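Local coordinates for Exo-alpha-sialidase (Clostridium perfringens, PDB 2V72), which is a large sialidase toxin whose family 32 carbohydrate-binding module, the part modelled here, binds galactose, at residues 32-37 and 136-141; 25-30 and 38-43. One frame throughout, in Å; residues are numbered along the deposited sequence.

Contacts 1 and 2 interlock: their segments alternate along the chain, their centres lie about 10 Å apart, and both reach the sheet in which strands 41-42 and 135-142 are antiparallel neighbours. Contact 1 joins the loop 32-37 to strand 135-142 and is partly buried, with Ala32 and Glu138 inside and Gly35 and Ile37 at the surface; its chemistry is largely ionic, centred on calcium. Contact 2 is buried and lies further from the chain centre, about 12 Å against 8 Å; it packs a carboxylate beside a histidine and an indole against Pro28 and Ala29, and reaches galactose. Thr39 of 38-43 shares contact 1's calcium, and Trp41 N probably hydrogen-bonds Ile136 O.

Contact 1 of 2, residues 32-37 and 136-141; sequences AIDGNI and IAELNV. With CA (calcium ion), chain B.
Glu138 reaches from strand 135-142 into the loop 32-37, where its carboxylate meets both the calcium ion and the loop backbone. Its chain bends at chi2 (-59°), turning the acid toward the loop so that OE2 binds the calcium at 2.4 Å. From the loop, Asp34 OD1 binds the same ion at 2.3 Å. The two side chains cross at about a right angle with their carboxylates nearly coplanar; as shared ligands of the ion, Asp34 OD1 and Glu138 OE2 can lie 2.8 Å apart. The backbone oxygens of Asn36 and Ala137 add two more ligands; Ser31 O and both oxygens of Thr39 make seven. Loop amides add three weak hydrogen bonds: Gly35 N to Glu138 OE1 at 3.0 Å, and the amides of Asp34 and Asn36 to OE2. Gln13 NE2 also hydrogen-bonds OE1.

Ala32 is the other well-covered residue. Its O takes the amide of Leu139 at 2.8 Å and also lies 3.2 Å from Glu138 CA, a CA-H...O contact. Its methyl packs on Ile136 CG2, while Ile33 CG2 lies against Leu139 CB. Ala137 CB lies 3.7 Å from Ile37 O. At Ala137 and Glu138 the strand forms a classic beta bulge opposite Thr71, placing two consecutive residues at the metal. Calcium thus joins loop to strand in this F5/8 type C fold, its charge probably offsetting that of two neighbouring carboxylates.

Contact 2 of 2, residues 25-30 and 38-43; sequences GQDPAS and NTMWHT. With CA (calcium ion), chain B; GAL (beta-D-galactopyranose), chain C.
Asp27 lies alongside Met40 and His42 where the loop 25-30 crosses the start of strand 41-42, at the galactose-binding end of this F5/8 type C beta-sandwich. One weak hydrogen bond joins the backbones, from His42 N to Asp27 O at 3.3 Å. A water adds a bridge, apparently donating to Asp27 OD1 and accepting from Met40 N. Asp27 OD2 also accepts from Trp45 NE1, so the acid connects two residues of the sugar pocket, and the indole NE1 of Trp41 is bonded to Ser22 O.

The remaining contacts between the segments are packing. Asp27 CB sits 3.2 Å from Met40 O, and Asp27 OD2 lies 3.1 Å from His42 CB, the carboxylate plane turned 42° from the imidazole. Met40 runs beside Asp27, and its SD comes up to the imidazole edge in the ring plane. Further along, Trp41 CD1 lies 3.7 Å from Ala29 N, while Pro28 C lies at the indole edge.

The metal and ligand contacts belong to 38-43. Thr39 binds calcium through both O and OG1, the hydroxyl being set between its own N and carbonyl carbon (chi1 61°). His42 has CG anti to its backbone N (chi1 -166°), which carries the ring out to the sugar. Its ND1 donates to Thr43 O at 2.7 Å, which restrains the ring's rotation, with His42 NE2 2.7 Å from galactose O4.

Contact 1 of 2, residues 32-37 and 136-141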
loop_
_atom_site.group_PDB
_atom_site.type_symbol
_atom_site.label_atom_id
_atom_site.label_comp_id
_atom_site.label_asym_id
_atom_site.label_seq_id
_atom_site.Cartn_x
_atom_site.Cartn_y
_atom_site.Cartn_z
ATOM N N ALA A 32 -6.661 -5.174 -1.532
ATOM C CA ALA A 32 -5.960 -3.944 -1.898
ATOM C C ALA A 32 -5.552 -3.934 -3.371
ATOM O O ALA A 32 -5.255 -2.875 -3.927
ATOM C CB ALA A 32 -4.745 -3.741 -1.011
ATOM N N ILE A 33 -5.566 -5.109 -4.005
ATOM C CA ILE A 33 -5.074 -5.269 -5.377
ATOM C C ILE A 33 -6.049 -6.001 -6.310
ATOM O O ILE A 33 -5.631 -6.746 -7.198
ATOM C CB ILE A 33 -3.668 -5.962 -5.406
ATOM C CG1 ILE A 33 -3.676 -7.286 -4.615
ATOM C CG2 ILE A 33 -2.593 -5.010 -4.861
ATOM C CD1 ILE A 33 -2.534 -8.236 -4.960
ATOM N N ASP A 34 -7.346 -5.769 -6.125
ATOM C CA ASP A 34 -8.375 -6.482 -6.900
ATOM C C ASP A 34 -9.100 -5.600 -7.917
ATOM O O ASP A 34 -10.080 -6.025 -8.530
ATOM C CB ASP A 34 -9.385 -7.180 -5.968
ATOM C CG ASP A 34 -10.177 -6.203 -5.097
ATOM O OD1 ASP A 34 -9.828 -5.000 -5.023
ATOM O OD2 ASP A 34 -11.161 -6.650 -4.462
ATOM N N GLY A 35 -8.626 -4.368 -8.076
ATOM C CA GLY A 35 -9.176 -3.449 -9.074
ATOM C C GLY A 35 -10.547 -2.898 -8.740
ATOM O O GLY A 35 -11.204 -2.315 -9.603
ATOM N N ASN A 36 -10.962 -3.076 -7.488
ATOM C CA ASN A 36 -12.275 -2.655 -7.009
ATOM C C ASN A 36 -12.132 -1.684 -5.842
ATOM O O ASN A 36 -11.594 -2.041 -4.798
ATOM C CB ASN A 36 -13.096 -3.884 -6.580
ATOM C CG ASN A 36 -14.564 -3.557 -6.308
ATOM O OD1 ASN A 36 -14.891 -2.565 -5.662
ATOM N ND2 ASN A 36 -15.451 -4.407 -6.798
ATOM N N ILE A 37 -12.622 -0.460 -6.012
ATOM C CA ILE A 37 -12.486 0.574 -4.981
ATOM C C ILE A 37 -13.470 0.410 -3.802
ATOM O O ILE A 37 -13.388 1.138 -2.800
ATOM C CB ILE A 37 -12.545 2.006 -5.593
ATOM C CG1 ILE A 37 -13.902 2.268 -6.261
ATOM C CG2 ILE A 37 -11.380 2.211 -6.583
ATOM C CD1 ILE A 37 -13.963 3.546 -7.139
ATOM N N ILE A 136 -6.348 0.491 2.855
ATOM C CA ILE A 136 -6.033 0.817 1.472
ATOM C C ILE A 136 -7.037 0.044 0.622
ATOM O O ILE A 136 -7.106 -1.185 0.696
ATOM C CB ILE A 136 -4.576 0.408 1.065
ATOM C CG1 ILE A 136 -3.530 1.293 1.758
ATOM C CG2 ILE A 136 -4.389 0.487 -0.455
ATOM C CD1 ILE A 136 -2.088 0.804 1.606
ATOM N N ALA A 137 -7.825 0.764 -0.169
ATOM C CA ALA A 137 -8.823 0.129 -1.026
ATOM C C ALA A 137 -8.209 -0.363 -2.335
ATOM O O ALA A 137 -8.596 -1.418 -2.840
ATOM C CB ALA A 137 -10.015 1.073 -1.281
ATOM N N GLU A 138 -7.254 0.396 -2.871
ATOM C CA GLU A 138 -6.526 0.006 -4.085
ATOM C C GLU A 138 -5.067 0.468 -4.075
ATOM O O GLU A 138 -4.751 1.561 -3.603
ATOM C CB GLU A 138 -7.214 0.531 -5.349
ATOM C CG GLU A 138 -8.367 -0.306 -5.860
ATOM C CD GLU A 138 -7.962 -1.718 -6.192
ATOM O OE1 GLU A 138 -7.131 -1.917 -7.108
ATOM O OE2 GLU A 138 -8.488 -2.637 -5.536
ATOM N N LEU A 139 -4.190 -0.385 -4.598
ATOM C CA LEU A 139 -2.784 -0.068 -4.738
ATOM C C LEU A 139 -2.324 -0.423 -6.144
ATOM O O LEU A 139 -2.480 -1.563 -6.594
ATOM C CB LEU A 139 -1.939 -0.803 -3.692
ATOM C CG LEU A 139 -0.490 -0.314 -3.663
ATOM C CD1 LEU A 139 0.006 -0.128 -2.245
ATOM C CD2 LEU A 139 0.443 -1.213 -4.476
ATOM N N ASN A 140 -1.769 0.571 -6.832
ATOM C CA ASN A 140 -1.288 0.388 -8.186
ATOM C C ASN A 140 0.174 0.792 -8.295
ATOM O O ASN A 140 0.641 1.677 -7.567
ATOM C CB ASN A 140 -2.151 1.187 -9.163
ATOM C CG ASN A 140 -3.496 0.559 -9.383
ATOM O OD1 ASN A 140 -3.627 -0.384 -10.166
ATOM N ND2 ASN A 140 -4.511 1.062 -8.683
ATOM N N VAL A 141 0.898 0.120 -9.183
ATOM C CA VAL A 141 2.333 0.365 -9.328
ATOM C C VAL A 141 2.628 0.612 -10.792
ATOM O O VAL A 141 2.184 -0.136 -11.663
ATOM C CB VAL A 141 3.206 -0.796 -8.775
ATOM C CG1 VAL A 141 4.668 -0.368 -8.686
ATOM C CG2 VAL A 141 2.725 -1.232 -7.391
HETATM CA CA CA B . -9.924 -3.132 -3.666
#

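Contact 2 of 2, residues 25-30 and 38-43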
loop_
_atom_site.group_PDB
_atom_site.type_symbol
_atom_site.label_atom_id
_atom_site.label_comp_id
_atom_site.label_asym_id
_atom_site.label_seq_id
_atom_site.Cartn_x
_atom_site.Cartn_y
_atom_site.Cartn_z
ATOM N N GLY A 25 -10.707 -10.157 8.685
ATOM C CA GLY A 25 -11.133 -11.275 7.847
ATOM C C GLY A 25 -11.856 -10.832 6.591
ATOM O O GLY A 25 -11.618 -11.357 5.504
ATOM N N GLN A 26 -12.731 -9.850 6.756
ATOM C CA GLN A 26 -13.492 -9.223 5.671
ATOM C C GLN A 26 -12.615 -8.364 4.740
ATOM O O GLN A 26 -12.933 -8.196 3.562
ATOM C CB GLN A 26 -14.586 -8.356 6.307
ATOM C CG GLN A 26 -15.341 -7.434 5.387
ATOM C CD GLN A 26 -16.371 -6.614 6.131
ATOM O OE1 GLN A 26 -17.035 -7.106 7.052
ATOM N NE2 GLN A 26 -16.517 -5.360 5.737
ATOM N N ASP A 27 -11.522 -7.826 5.285
ATOM C CA ASP A 27 -10.629 -6.918 4.567
ATOM C C ASP A 27 -9.209 -7.469 4.438
ATOM O O ASP A 27 -8.288 -6.948 5.073
ATOM C CB ASP A 27 -10.572 -5.572 5.297
ATOM C CG ASP A 27 -11.931 -4.920 5.439
ATOM O OD1 ASP A 27 -12.826 -5.226 4.629
ATOM O OD2 ASP A 27 -12.100 -4.096 6.358
ATOM N N PRO A 28 -9.019 -8.528 3.626
ATOM C CA PRO A 28 -7.679 -9.113 3.502
ATOM C C PRO A 28 -6.744 -8.267 2.628
ATOM O O PRO A 28 -7.207 -7.423 1.863
ATOM C CB PRO A 28 -7.948 -10.454 2.820
ATOM C CG PRO A 28 -9.175 -10.215 2.005
ATOM C CD PRO A 28 -10.005 -9.225 2.778
ATOM N N ALA A 29 -5.442 -8.510 2.744
ATOM C CA ALA A 29 -4.434 -7.850 1.909
ATOM C C ALA A 29 -4.740 -7.873 0.402
ATOM O O ALA A 29 -4.462 -6.900 -0.301
ATOM C CB ALA A 29 -3.085 -8.453 2.171
ATOM N N SER A 30 -5.312 -8.982 -0.072
ATOM C CA SER A 30 -5.619 -9.207 -1.482
ATOM C C SER A 30 -6.671 -8.245 -2.029
ATOM O O SER A 30 -6.746 -8.000 -3.239
ATOM C CB SER A 30 -6.093 -10.646 -1.686
ATOM O OG SER A 30 -7.298 -10.901 -0.975
ATOM N N ASN A 38 -14.389 -0.547 -3.928
ATOM C CA ASN A 38 -15.333 -0.875 -2.853
ATOM C C ASN A 38 -14.801 -1.903 -1.845
ATOM O O ASN A 38 -15.365 -2.056 -0.765
ATOM C CB ASN A 38 -16.675 -1.345 -3.430
ATOM C CG ASN A 38 -17.383 -0.261 -4.230
ATOM O OD1 ASN A 38 -17.309 0.928 -3.909
ATOM N ND2 ASN A 38 -18.076 -0.672 -5.283
ATOM N N THR A 39 -13.723 -2.601 -2.202
ATOM C CA THR A 39 -13.069 -3.551 -1.295
ATOM C C THR A 39 -11.727 -2.979 -0.849
ATOM O O THR A 39 -10.971 -2.445 -1.674
ATOM C CB THR A 39 -12.780 -4.892 -1.981
ATOM O OG1 THR A 39 -11.902 -4.661 -3.088
ATOM C CG2 THR A 39 -14.061 -5.556 -2.479
ATOM N N MET A 40 -11.417 -3.128 0.438
ATOM C CA MET A 40 -10.162 -2.621 0.995
ATOM C C MET A 40 -9.379 -3.649 1.809
ATOM O O MET A 40 -9.954 -4.628 2.303
ATOM C CB MET A 40 -10.444 -1.414 1.884
ATOM C CG MET A 40 -11.225 -1.731 3.145
ATOM S SD MET A 40 -11.682 -0.227 4.008
ATOM C CE MET A 40 -13.246 0.127 3.200
ATOM N N TRP A 41 -8.074 -3.408 1.945
ATOM C CA TRP A 41 -7.291 -3.998 3.015
ATOM C C TRP A 41 -7.483 -3.107 4.232
ATOM O O TRP A 41 -7.489 -1.883 4.119
ATOM C CB TRP A 41 -5.791 -4.087 2.666
ATOM C CG TRP A 41 -4.937 -4.318 3.888
ATOM C CD1 TRP A 41 -4.925 -5.440 4.676
ATOM C CD2 TRP A 41 -4.006 -3.398 4.491
ATOM N NE1 TRP A 41 -4.046 -5.278 5.720
ATOM C CE2 TRP A 41 -3.464 -4.041 5.632
ATOM C CE3 TRP A 41 -3.568 -2.105 4.171
ATOM C CZ2 TRP A 41 -2.510 -3.434 6.455
ATOM C CZ3 TRP A 41 -2.624 -1.502 4.986
ATOM C CH2 TRP A 41 -2.100 -2.170 6.121
ATOM N N HIS A 42 -7.650 -3.722 5.397
ATOM C CA HIS A 42 -7.872 -2.976 6.621
ATOM C C HIS A 42 -7.339 -3.847 7.750
ATOM O O HIS A 42 -7.529 -5.074 7.740
ATOM C CB HIS A 42 -9.374 -2.712 6.777
ATOM C CG HIS A 42 -9.733 -1.680 7.805
ATOM N ND1 HIS A 42 -9.382 -1.790 9.131
ATOM C CD2 HIS A 42 -10.478 -0.552 7.707
ATOM C CE1 HIS A 42 -9.868 -0.761 9.802
ATOM N NE2 HIS A 42 -10.538 0.005 8.961
ATOM N N THR A 43 -6.653 -3.223 8.705
ATOM C CA THR A 43 -6.169 -3.936 9.881
ATOM C C THR A 43 -7.377 -4.389 10.704
ATOM O O THR A 43 -8.502 -3.964 10.428
ATOM C CB THR A 43 -5.192 -3.081 10.709
ATOM O OG1 THR A 43 -5.837 -1.874 11.130
ATOM C CG2 THR A 43 -3.935 -2.734 9.875
HETATM CA CA CA B . -9.924 -3.132 -3.666
HETATM C C1 GAL C . -16.382 0.402 10.845
HETATM C C2 GAL C . -15.827 0.532 9.429
HETATM C C3 GAL C . -14.782 -0.553 9.147
HETATM C C4 GAL C . -13.755 -0.678 10.274
HETATM C C5 GAL C . -14.427 -0.733 11.639
HETATM C C6 GAL C . -13.382 -0.712 12.751
HETATM O O1 GAL C . -17.174 1.529 11.117
HETATM O O2 GAL C . -16.880 0.481 8.488
HETATM O O3 GAL C . -14.100 -0.241 7.955
HETATM O O4 GAL C . -12.874 0.424 10.247
HETATM O O5 GAL C . -15.325 0.361 11.791
HETATM O O6 GAL C . -13.973 -1.119 13.967
HETATM O O HOH W 1 -13.023 -5.152 1.890
#